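Local coordinates for protein BCL2-like 10 (Danio rerio, PDB 6FBX) that acts as a pro-survival member of the Bcl-2 family, binding the BH3 segment of the pro-apoptotic protein Bad in a groove between its helices, at residues K44-E47 / Q48-T52; K53-S56 / L57-F61; K71-Q74 / S75-E79; G89-V92 / S93-F97. All blocks are in the same frame, centred on the assembly; numbering follows the deposited sequence. Where two conformers were deposited one is given.

Contact 1. Residues K44-E47 / Q48-T52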
loop_
_atom_site.group_PDB
_atom_site.type_symbol
_atom_site.label_atom_id
_atom_site.label_comp_id
_atom_site.label_asym_id
_atom_site.label_seq_id
_atom_site.Cartn_x
_atom_site.Cartn_y
_atom_site.Cartn_z
ATOM N N LYS A 44 -6.750 -1.786 7.783
ATOM C CA LYS A 44 -8.060 -2.425 7.875
ATOM C C LYS A 44 -9.136 -1.431 8.280
ATOM O O LYS A 44 -10.293 -1.569 7.866
ATOM C CB LYS A 44 -8.016 -3.589 8.862
ATOM C CG LYS A 44 -7.403 -4.852 8.297
ATOM C CD LYS A 44 -8.274 -5.439 7.198
ATOM C CE LYS A 44 -7.663 -6.689 6.607
ATOM N NZ LYS A 44 -8.478 -7.196 5.475
ATOM N N GLU A 45 -8.781 -0.434 9.093
ATOM C CA GLU A 45 -9.714 0.645 9.384
ATOM C C GLU A 45 -10.122 1.360 8.102
ATOM O O GLU A 45 -11.312 1.588 7.856
ATOM C CB GLU A 45 -9.091 1.623 10.381
ATOM C CG GLU A 45 -10.019 2.748 10.804
ATOM C CD GLU A 45 -9.359 3.718 11.765
ATOM O OE1 GLU A 45 -8.157 3.541 12.055
ATOM O OE2 GLU A 45 -10.041 4.655 12.228
ATOM N N MET A 46 -9.147 1.704 7.256
ATOM C CA MET A 46 -9.487 2.384 6.012
ATOM C C MET A 46 -10.321 1.485 5.110
ATOM O O MET A 46 -11.260 1.956 4.457
ATOM C CB MET A 46 -8.229 2.851 5.282
ATOM C CG MET A 46 -8.552 3.853 4.173
ATOM S SD MET A 46 -7.138 4.334 3.178
ATOM C CE MET A 46 -6.307 5.484 4.266
ATOM N N GLU A 47 -10.015 0.185 5.070
ATOM C CA GLU A 47 -10.834 -0.718 4.264
ATOM C C GLU A 47 -12.264 -0.758 4.783
ATOM O O GLU A 47 -13.222 -0.653 4.009
ATOM C CB GLU A 47 -10.259 -2.133 4.242
ATOM C CG GLU A 47 -10.966 -2.996 3.198
ATOM C CD GLU A 47 -10.516 -4.439 3.182
ATOM O OE1 GLU A 47 -9.449 -4.750 3.749
ATOM O OE2 GLU A 47 -11.238 -5.266 2.584
ATOM N N GLN A 48 -12.427 -0.926 6.099
ATOM C CA GLN A 48 -13.763 -0.995 6.680
ATOM C C GLN A 48 -14.559 0.270 6.393
ATOM O O GLN A 48 -15.787 0.213 6.248
ATOM C CB GLN A 48 -13.668 -1.228 8.189
ATOM C CG GLN A 48 -15.012 -1.265 8.900
ATOM C CD GLN A 48 -14.873 -1.458 10.396
ATOM O OE1 GLN A 48 -14.345 -2.470 10.858
ATOM N NE2 GLN A 48 -15.339 -0.479 11.163
ATOM N N GLN A 49 -13.884 1.415 6.311
ATOM C CA GLN A 49 -14.561 2.675 6.044
ATOM C C GLN A 49 -14.949 2.843 4.580
ATOM O O GLN A 49 -15.825 3.660 4.282
ATOM C CB GLN A 49 -13.669 3.839 6.486
ATOM C CG GLN A 49 -13.522 3.928 8.000
ATOM C CD GLN A 49 -12.596 5.042 8.447
ATOM O OE1 GLN A 49 -12.143 5.855 7.640
ATOM N NE2 GLN A 49 -12.306 5.081 9.743
ATOM N N HIS A 50 -14.345 2.081 3.668
ATOM C CA HIS A 50 -14.604 2.228 2.236
ATOM C C HIS A 50 -14.652 0.868 1.552
ATOM O O HIS A 50 -14.225 0.722 0.403
ATOM C CB HIS A 50 -13.538 3.098 1.568
ATOM C CG HIS A 50 -13.434 4.481 2.133
ATOM N ND1 HIS A 50 -12.539 4.812 3.128
ATOM C CD2 HIS A 50 -14.100 5.619 1.832
ATOM C CE1 HIS A 50 -12.667 6.094 3.423
ATOM N NE2 HIS A 50 -13.606 6.607 2.649
ATOM N N ARG A 51 -15.199 -0.142 2.237
ATOM C CA ARG A 51 -15.024 -1.523 1.790
ATOM C C ARG A 51 -15.547 -1.725 0.372
ATOM O O ARG A 51 -14.866 -2.317 -0.472
ATOM C CB ARG A 51 -15.717 -2.482 2.762
ATOM C CG ARG A 51 -15.421 -3.949 2.488
ATOM C CD ARG A 51 -16.073 -4.869 3.516
ATOM N NE ARG A 51 -15.685 -4.540 4.886
ATOM C CZ ARG A 51 -14.517 -4.864 5.436
ATOM N NH1 ARG A 51 -13.603 -5.524 4.737
ATOM N NH2 ARG A 51 -14.262 -4.523 6.692
ATOM N N THR A 52 -16.760 -1.243 0.090
ATOM C CA THR A 52 -17.350 -1.460 -1.229
ATOM C C THR A 52 -16.530 -0.786 -2.323
ATOM O O THR A 52 -16.327 -1.362 -3.400
ATOM C CB THR A 52 -18.790 -0.946 -1.253
ATOM O OG1 THR A 52 -19.569 -1.663 -0.286
ATOM C CG2 THR A 52 -19.414 -1.129 -2.633
HETATM O O HOH W 1 -12.874 -4.300 0.050
#
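Glu47 and Arg51 face each other across a helix-helix junction of the Bcl-2 fold, where helix 34-49 ends and His50 takes the N-cap position of helix 51-65. The tight part centres on the buried Glu47, the middle of a salt-bridge network with Lys44 and Arg51. Its CG lies anti to the backbone N (chi1 -169°), and the extended chain beyond carries the carboxylate between the two basic groups. Lys44 NZ donates to Glu47 OE1 in a salt bridge of 3.1 Å, approaching on the syn side somewhat out of the carboxylate plane. Glu47 OE2 makes a salt bridge to Arg51 NH1 at 3.2 Å, the two flat groups turned 53° from each other. A water bridges the same OE2 to Arg51 O, while Thr96 and Val100 of helix 88-107 pack on the Glu47 side chain. The backbone closes the turn: Gln48 N reaches Lys44 O at 2.8 Å, and His50 N meets Glu47 O at 3.0 Å. Elsewhere the packing is looser. Gln49 runs alongside Glu45, its amide perpendicular to the carboxylate and its NE2 3.4 Å from Glu45 CG; both also pack on the bound peptide. Gln48 is solvent-exposed and poorly ordered. His50 NE2 is hydrogen-bonded to an acidic side chain of the peptide, and the other ring nitrogen, ND1, makes a weak in-plane bond to Met46 O at 3.4 Å.

Contact 2. Residues K53-S56 / L57-F61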
loop_
_atom_site.group_PDB
_atom_site.type_symbol
_atom_site.label_atom_id
_atom_site.label_comp_id
_atom_site.label_asym_id
_atom_site.label_seq_id
_atom_site.Cartn_x
_atom_site.Cartn_y
_atom_site.Cartn_z
ATOM N N LYS A 53 -16.060 0.435 -2.073
ATOM C CA LYS A 53 -15.284 1.149 -3.085
ATOM C C LYS A 53 -13.956 0.452 -3.360
ATOM O O LYS A 53 -13.548 0.321 -4.520
ATOM C CB LYS A 53 -15.054 2.593 -2.639
ATOM C CG LYS A 53 -14.423 3.483 -3.697
ATOM C CD LYS A 53 -14.495 4.951 -3.300
ATOM C CE LYS A 53 -13.735 5.830 -4.279
ATOM N NZ LYS A 53 -13.698 7.257 -3.851
ATOM N N PHE A 54 -13.261 0.006 -2.311
ATOM C CA PHE A 54 -12.017 -0.730 -2.516
ATOM C C PHE A 54 -12.259 -2.011 -3.303
ATOM O O PHE A 54 -11.473 -2.362 -4.190
ATOM C CB PHE A 54 -11.360 -1.056 -1.178
ATOM C CG PHE A 54 -10.467 0.027 -0.663
ATOM C CD1 PHE A 54 -9.253 0.286 -1.282
ATOM C CD2 PHE A 54 -10.823 0.775 0.440
ATOM C CE1 PHE A 54 -8.417 1.276 -0.816
ATOM C CE2 PHE A 54 -9.983 1.772 0.918
ATOM C CZ PHE A 54 -8.779 2.020 0.284
ATOM N N ARG A 55 -13.336 -2.729 -2.984
ATOM C CA ARG A 55 -13.628 -3.969 -3.692
ATOM C C ARG A 55 -13.895 -3.695 -5.167
ATOM O O ARG A 55 -13.357 -4.376 -6.047
ATOM C CB ARG A 55 -14.821 -4.665 -3.033
ATOM C CG ARG A 55 -14.966 -6.146 -3.367
ATOM C CD ARG A 55 -16.121 -6.760 -2.579
ATOM N NE ARG A 55 -16.437 -8.123 -3.005
ATOM C CZ ARG A 55 -15.967 -9.230 -2.434
ATOM N NH1 ARG A 55 -16.328 -10.415 -2.907
ATOM N NH2 ARG A 55 -15.143 -9.165 -1.396
ATOM N N SER A 56 -14.721 -2.684 -5.453
ATOM C CA SER A 56 -15.010 -2.322 -6.836
ATOM C C SER A 56 -13.748 -1.883 -7.570
ATOM O O SER A 56 -13.523 -2.271 -8.725
ATOM C CB SER A 56 -16.063 -1.214 -6.868
ATOM O OG SER A 56 -16.276 -0.748 -8.186
ATOM N N LEU A 57 -12.910 -1.075 -6.916
ATOM C CA LEU A 57 -11.680 -0.610 -7.552
ATOM C C LEU A 57 -10.746 -1.771 -7.870
ATOM O O LEU A 57 -10.166 -1.830 -8.963
ATOM C CB LEU A 57 -10.972 0.403 -6.653
ATOM C CG LEU A 57 -11.562 1.813 -6.589
ATOM C CD1 LEU A 57 -10.839 2.616 -5.520
ATOM C CD2 LEU A 57 -11.469 2.513 -7.938
ATOM N N SER A 58 -10.575 -2.695 -6.923
ATOM C CA SER A 58 -9.677 -3.823 -7.149
ATOM C C SER A 58 -10.130 -4.648 -8.347
ATOM O O SER A 58 -9.303 -5.098 -9.150
ATOM C CB SER A 58 -9.603 -4.695 -5.896
ATOM O OG SER A 58 -10.852 -5.319 -5.631
ATOM N N GLN A 59 -11.441 -4.854 -8.491
ATOM C CA GLN A 59 -11.940 -5.666 -9.596
ATOM C C GLN A 59 -11.820 -4.928 -10.926
ATOM O O GLN A 59 -11.418 -5.523 -11.934
ATOM C CB GLN A 59 -13.381 -6.091 -9.316
ATOM C CG GLN A 59 -13.475 -7.029 -8.119
ATOM C CD GLN A 59 -14.890 -7.472 -7.801
ATOM O OE1 GLN A 59 -15.845 -7.078 -8.470
ATOM N NE2 GLN A 59 -15.028 -8.302 -6.772
ATOM N N GLU A 60 -12.138 -3.630 -10.951
ATOM C CA GLU A 60 -11.898 -2.838 -12.156
ATOM C C GLU A 60 -10.423 -2.871 -12.538
ATOM O O GLU A 60 -10.070 -3.130 -13.695
ATOM C CB GLU A 60 -12.349 -1.390 -11.948
ATOM C CG GLU A 60 -13.846 -1.154 -12.020
ATOM C CD GLU A 60 -14.191 0.323 -11.967
ATOM O OE1 GLU A 60 -14.189 0.898 -10.858
ATOM O OE2 GLU A 60 -14.446 0.913 -13.038
ATOM N N PHE A 61 -9.552 -2.588 -11.566
ATOM C CA PHE A 61 -8.109 -2.589 -11.783
ATOM C C PHE A 61 -7.650 -3.889 -12.436
ATOM O O PHE A 61 -7.020 -3.882 -13.500
ATOM C CB PHE A 61 -7.411 -2.365 -10.436
ATOM C CG PHE A 61 -5.909 -2.480 -10.477
ATOM C CD1 PHE A 61 -5.117 -1.347 -10.488
ATOM C CD2 PHE A 61 -5.292 -3.719 -10.472
ATOM C CE1 PHE A 61 -3.740 -1.447 -10.505
ATOM C CE2 PHE A 61 -3.915 -3.825 -10.496
ATOM C CZ PHE A 61 -3.138 -2.689 -10.511
HETATM O O HOH W 2 -17.300 -9.749 -5.574
#
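Helix 51-65 helps wall the BH3-binding groove, and inside it the hydroxyl of Ser58 turns back one turn to the carbonyl of Arg55. Ser58 OG sits between its own backbone N and carbonyl carbon (chi1 66°), a setting that brings it to 2.7 Å from Arg55 O as donor. The same oxygen accepts the helical bond from Gln59 N at 3.1 Å, and both donors arrive from one face of the carbonyl plane. The buried hydroxyl is thus satisfied within the helix, on the side where Ser58 packs against Val100 of helix 88-107. Around the cylinder, Leu57 CD1 lies 4.1 Å from Lys53 CG, the two side chains running alongside each other in the same direction. Leu57 CG also lies against the backbone oxygen Lys53 O at 3.2 Å. Both residues pack against apolar side chains of the bound peptide. On the outer side, the long chains of Arg55 and Gln59 approach at an angle, guanidinium and amide planes 63° apart. A water joins them, accepting from Arg55 NH1 and from Gln59 NE2, each at 2.9 Å. Glu60 CG lies 3.5 Å from Ser56 O. The carboxylate of Glu60 turns to the ligand, where OE2 forms a salt bridge with a basic side chain of the bound peptide. Phe61 points instead into the core, where its ring packs edge-to-face with Phe97. One face to the core, one to the ligand and one to water: such is a groove helix of a Bcl-2 protein holding a BH3 peptide.

Contact 3. Residues K71-Q74 / S75-E79; sequences KCLQ and SVMRE
Ser75 OG donates to Cys72 O over a short 2.5 Å, reaching back along helix 69-80, part of the wall of the BH3-binding groove in this Bcl-2 fold. Cys72 O also receives Val76 N at 3.1 Å, so two donors grip this one carbonyl. One branch of Val76, CG2, lies against the same oxygen at 3.5 Å. A residue further along, Met77 N takes Leu73 O at 2.9 Å in a nearly straight bond. The methionine chain is extended as far as SD and then bends (chi3 -65°), which swings the methyl CE back over the preceding turn, 3.8 Å from Gln74 CA and 4.3 Å from Leu73 CG. On the exposed side, Arg78 also doubles back by a bend in its chain (chi3 -51°), and Gln74 O lies 4.1 Å from the guanidinium plane, over its centre; the helical bond to Gln74 O comes from Arg78 N. Beyond this shell, a disulfide from Cys72 to Cys65 ties the turn to the end of helix 51-65, and Asp68 OD1 accepts from Lys71 N at the helix start. Ser75 and Val76 pack on the bound peptide, and Glu79 OE1 is salt-bridged to one of its basic side chains. Phe61 of helix 51-65 packs on Cys72 and Val76, Leu73 and Met77 rest on helix 88-107, and Met77 also meets Thr121 and Tyr125 of helix 112-129.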
loop_
_atom_site.group_PDB
_atom_site.type_symbol
_atom_site.label_atom_id
_atom_site.label_comp_id
_atom_site.label_asym_id
_atom_site.label_seq_id
_atom_site.Cartn_x
_atom_site.Cartn_y
_atom_site.Cartn_z
ATOM N N LYS A 71 3.155 -3.578 -12.398
ATOM C CA LYS A 71 3.387 -2.406 -13.235
ATOM C C LYS A 71 2.209 -1.444 -13.158
ATOM O O LYS A 71 2.395 -0.227 -13.038
ATOM C CB LYS A 71 3.641 -2.838 -14.680
ATOM C CG LYS A 71 3.915 -1.693 -15.647
ATOM C CD LYS A 71 5.149 -0.899 -15.248
ATOM C CE LYS A 71 5.565 0.067 -16.346
ATOM N NZ LYS A 71 6.680 0.956 -15.921
ATOM N N CYS A 72 0.986 -1.973 -13.224
ATOM C CA CYS A 72 -0.193 -1.119 -13.132
ATOM C C CYS A 72 -0.272 -0.429 -11.776
ATOM O O CYS A 72 -0.708 0.725 -11.693
ATOM C CB CYS A 72 -1.454 -1.945 -13.391
ATOM S SG CYS A 72 -1.509 -2.718 -15.038
ATOM N N LEU A 73 0.150 -1.111 -10.707
ATOM C CA LEU A 73 0.113 -0.511 -9.378
ATOM C C LEU A 73 1.084 0.658 -9.276
ATOM O O LEU A 73 0.783 1.669 -8.629
ATOM C CB LEU A 73 0.426 -1.568 -8.315
ATOM C CG LEU A 73 0.439 -1.110 -6.853
ATOM C CD1 LEU A 73 -0.933 -0.608 -6.420
ATOM C CD2 LEU A 73 0.903 -2.234 -5.941
ATOM N N GLN A 74 2.255 0.545 -9.908
ATOM C CA GLN A 74 3.190 1.664 -9.927
ATOM C C GLN A 74 2.544 2.905 -10.529
ATOM O O GLN A 74 2.734 4.019 -10.028
ATOM C CB GLN A 74 4.451 1.291 -10.710
ATOM C CG GLN A 74 5.340 0.280 -10.014
ATOM C CD GLN A 74 6.555 -0.089 -10.842
ATOM O OE1 GLN A 74 6.538 0.012 -12.069
ATOM N NE2 GLN A 74 7.621 -0.515 -10.173
ATOM N N SER A 75 1.773 2.735 -11.604
ATOM C CA SER A 75 1.152 3.889 -12.246
ATOM C C SER A 75 0.068 4.492 -11.360
ATOM O O SER A 75 -0.108 5.716 -11.334
ATOM C CB SER A 75 0.582 3.494 -13.608
ATOM O OG SER A 75 -0.442 2.525 -13.474
ATOM N N VAL A 76 -0.662 3.654 -10.622
ATOM C CA VAL A 76 -1.668 4.167 -9.696
ATOM C C VAL A 76 -1.001 4.933 -8.557
ATOM O O VAL A 76 -1.422 6.041 -8.206
ATOM C CB VAL A 76 -2.548 3.016 -9.174
ATOM C CG1 VAL A 76 -3.465 3.495 -8.048
ATOM C CG2 VAL A 76 -3.378 2.435 -10.308
ATOM N N MET A 77 0.049 4.359 -7.963
ATOM C CA MET A 77 0.745 5.047 -6.877
ATOM C C MET A 77 1.297 6.386 -7.346
ATOM O O MET A 77 1.212 7.392 -6.630
ATOM C CB MET A 77 1.870 4.169 -6.329
ATOM C CG MET A 77 1.395 2.908 -5.632
ATOM S SD MET A 77 2.718 2.000 -4.804
ATOM C CE MET A 77 3.741 1.498 -6.191
ATOM N N ARG A 78 1.869 6.416 -8.551
ATOM C CA ARG A 78 2.356 7.665 -9.121
ATOM C C ARG A 78 1.238 8.695 -9.225
ATOM O O ARG A 78 1.435 9.870 -8.895
ATOM C CB ARG A 78 2.968 7.381 -10.493
ATOM C CG ARG A 78 3.580 8.578 -11.195
ATOM C CD ARG A 78 4.195 8.169 -12.530
ATOM N NE ARG A 78 5.094 7.022 -12.387
ATOM C CZ ARG A 78 4.965 5.854 -13.019
ATOM N NH1 ARG A 78 3.977 5.639 -13.881
ATOM N NH2 ARG A 78 5.848 4.890 -12.796
ATOM N N GLU A 79 0.053 8.271 -9.677
ATOM C CA GLU A 79 -1.063 9.197 -9.833
ATOM C C GLU A 79 -1.658 9.595 -8.490
ATOM O O GLU A 79 -2.115 10.731 -8.330
ATOM C CB GLU A 79 -2.140 8.573 -10.720
ATOM C CG GLU A 79 -1.857 8.689 -12.210
ATOM C CD GLU A 79 -1.934 10.120 -12.705
ATOM O OE1 GLU A 79 -2.546 10.960 -12.010
ATOM O OE2 GLU A 79 -1.383 10.409 -13.786
#

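Contact 4. Residues G89-V92 / S93-F97; sequences GRVV and SIFTF
The Phe95 ring is met at its edge by the preceding turn: Val91 O lies near the ring plane, 3.4 Å from Phe95 CD2, and the methyl Val91 CG1 packs by Phe95 CE2 at 4.1 Å. Val91 and Phe95 run side by side, pointing the same way, and Ile122 and Leu126 of helix 112-129 pack on the aromatic side chain. The other flat group, the guanidinium of Arg90, stretches away from the turn to a salt bridge with Asp83. Gly89 and Arg90 belong to the NWGR signature of the BH1 region. Arg90 O accepts from Ile94 N at 3.1 Å. In one of two deposited conformers Ser93 OG also donates to it, at 2.8 Å and from the same face; this hydroxyl has a weak bond to a polar side chain of the bound peptide too. The aliphatic Ile94 CG1 lies against Arg90 O at 3.4 Å. Two residues further on, Thr96 N meets Val92 O at 2.8 Å. With Thr96 OG1 anti to its carbonyl carbon (chi1 -56°), the hydroxyl comes within 3.0 Å of Val92 O, but it is also hydrogen-bonded to Ala43 O of helix 34-49. All the touching residues are buried, as expected of the central helix of a Bcl-2 fold. Helix 34-49 covers Val92 through Met46, helix 69-80 meets Ile94 through Met77 and Leu80, and helix 51-65 reaches Thr96 and Phe97.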
loop_
_atom_site.group_PDB
_atom_site.type_symbol
_atom_site.label_atom_id
_atom_site.label_comp_id
_atom_site.label_asym_id
_atom_site.label_seq_id
_atom_site.Cartn_x
_atom_site.Cartn_y
_atom_site.Cartn_z
ATOM N N GLY A 89 -1.415 9.055 5.331
ATOM C CA GLY A 89 -2.726 8.576 4.923
ATOM C C GLY A 89 -2.717 7.978 3.529
ATOM O O GLY A 89 -3.364 6.960 3.272
ATOM N N ARG A 90 -1.976 8.597 2.609
ATOM C CA ARG A 90 -1.877 8.047 1.261
ATOM C C ARG A 90 -1.096 6.740 1.261
ATOM O O ARG A 90 -1.411 5.819 0.495
ATOM C CB ARG A 90 -1.231 9.075 0.333
ATOM C CG ARG A 90 -2.107 10.293 0.117
ATOM C CD ARG A 90 -1.432 11.344 -0.728
ATOM N NE ARG A 90 -2.323 12.473 -0.982
ATOM C CZ ARG A 90 -2.026 13.498 -1.775
ATOM N NH1 ARG A 90 -2.906 14.477 -1.943
ATOM N NH2 ARG A 90 -0.857 13.546 -2.403
ATOM N N VAL A 91 -0.081 6.638 2.120
ATOM C CA VAL A 91 0.648 5.382 2.280
ATOM C C VAL A 91 -0.294 4.280 2.753
ATOM O O VAL A 91 -0.265 3.154 2.245
ATOM C CB VAL A 91 1.830 5.571 3.249
ATOM C CG1 VAL A 91 2.472 4.229 3.595
ATOM C CG2 VAL A 91 2.859 6.515 2.644
ATOM N N VAL A 92 -1.127 4.579 3.748
ATOM C CA VAL A 92 -2.068 3.579 4.243
ATOM C C VAL A 92 -2.972 3.099 3.115
ATOM O O VAL A 92 -3.222 1.897 2.971
ATOM C CB VAL A 92 -2.878 4.141 5.425
ATOM C CG1 VAL A 92 -4.022 3.196 5.797
ATOM C CG2 VAL A 92 -1.976 4.358 6.631
ATOM N N SER A 93 -3.470 4.024 2.291
ATOM C CA SER A 93 -4.361 3.629 1.204
ATOM C C SER A 93 -3.664 2.703 0.221
ATOM O O SER A 93 -4.302 1.804 -0.337
ATOM C CB SER A 93 -4.906 4.862 0.484
ATOM O OG SER A 93 -3.977 5.393 -0.442
ATOM N N ILE A 94 -2.361 2.900 -0.005
ATOM C CA ILE A 94 -1.617 1.998 -0.883
ATOM C C ILE A 94 -1.624 0.588 -0.307
ATOM O O ILE A 94 -1.871 -0.394 -1.019
ATOM C CB ILE A 94 -0.183 2.521 -1.101
ATOM C CG1 ILE A 94 -0.221 3.795 -1.951
ATOM C CG2 ILE A 94 0.691 1.442 -1.751
ATOM C CD1 ILE A 94 1.126 4.485 -2.132
ATOM N N PHE A 95 -1.366 0.469 1.002
ATOM C CA PHE A 95 -1.404 -0.836 1.655
ATOM C C PHE A 95 -2.809 -1.425 1.626
ATOM O O PHE A 95 -2.984 -2.610 1.319
ATOM C CB PHE A 95 -0.895 -0.720 3.098
ATOM C CG PHE A 95 0.602 -0.773 3.219
ATOM C CD1 PHE A 95 1.226 -1.869 3.792
ATOM C CD2 PHE A 95 1.385 0.265 2.752
ATOM C CE1 PHE A 95 2.599 -1.925 3.903
ATOM C CE2 PHE A 95 2.766 0.215 2.861
ATOM C CZ PHE A 95 3.371 -0.882 3.434
ATOM N N THR A 96 -3.827 -0.615 1.938
ATOM C CA THR A 96 -5.201 -1.109 1.910
ATOM C C THR A 96 -5.556 -1.643 0.531
ATOM O O THR A 96 -6.076 -2.756 0.393
ATOM C CB THR A 96 -6.175 0.000 2.303
ATOM O OG1 THR A 96 -5.822 0.525 3.590
ATOM C CG2 THR A 96 -7.602 -0.535 2.345
ATOM N N PHE A 97 -5.290 -0.848 -0.505
ATOM C CA PHE A 97 -5.626 -1.257 -1.863
ATOM C C PHE A 97 -4.892 -2.533 -2.251
ATOM O O PHE A 97 -5.483 -3.442 -2.845
ATOM C CB PHE A 97 -5.294 -0.125 -2.834
ATOM C CG PHE A 97 -5.634 -0.433 -4.258
ATOM C CD1 PHE A 97 -6.917 -0.798 -4.610
ATOM C CD2 PHE A 97 -4.673 -0.338 -5.250
ATOM C CE1 PHE A 97 -7.236 -1.083 -5.923
ATOM C CE2 PHE A 97 -4.987 -0.619 -6.567
ATOM C CZ PHE A 97 -6.270 -0.988 -6.902
#

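How the contacts relate
From the N terminus the four contacts follow in series; each is local to consecutive turns, so none closes a long loop and none nests with or crosses another. Contact 1 spans the junction of helices 34-49 and 51-65; contact 2 continues along the second of these and touches contact 1 where Phe54 CE2 packs 3.8 Å from Met46 O. Contact 3 lies on the next helix, 69-80, about 12 Å from contact 1 between nearest atoms, but meets contact 2 through Phe61. Contact 4, on central helix 88-107, touches all three: Met46 and Glu47 from contact 1, Phe54, Ser58 and Phe61 from contact 2, Leu73 and Met77 from contact 3.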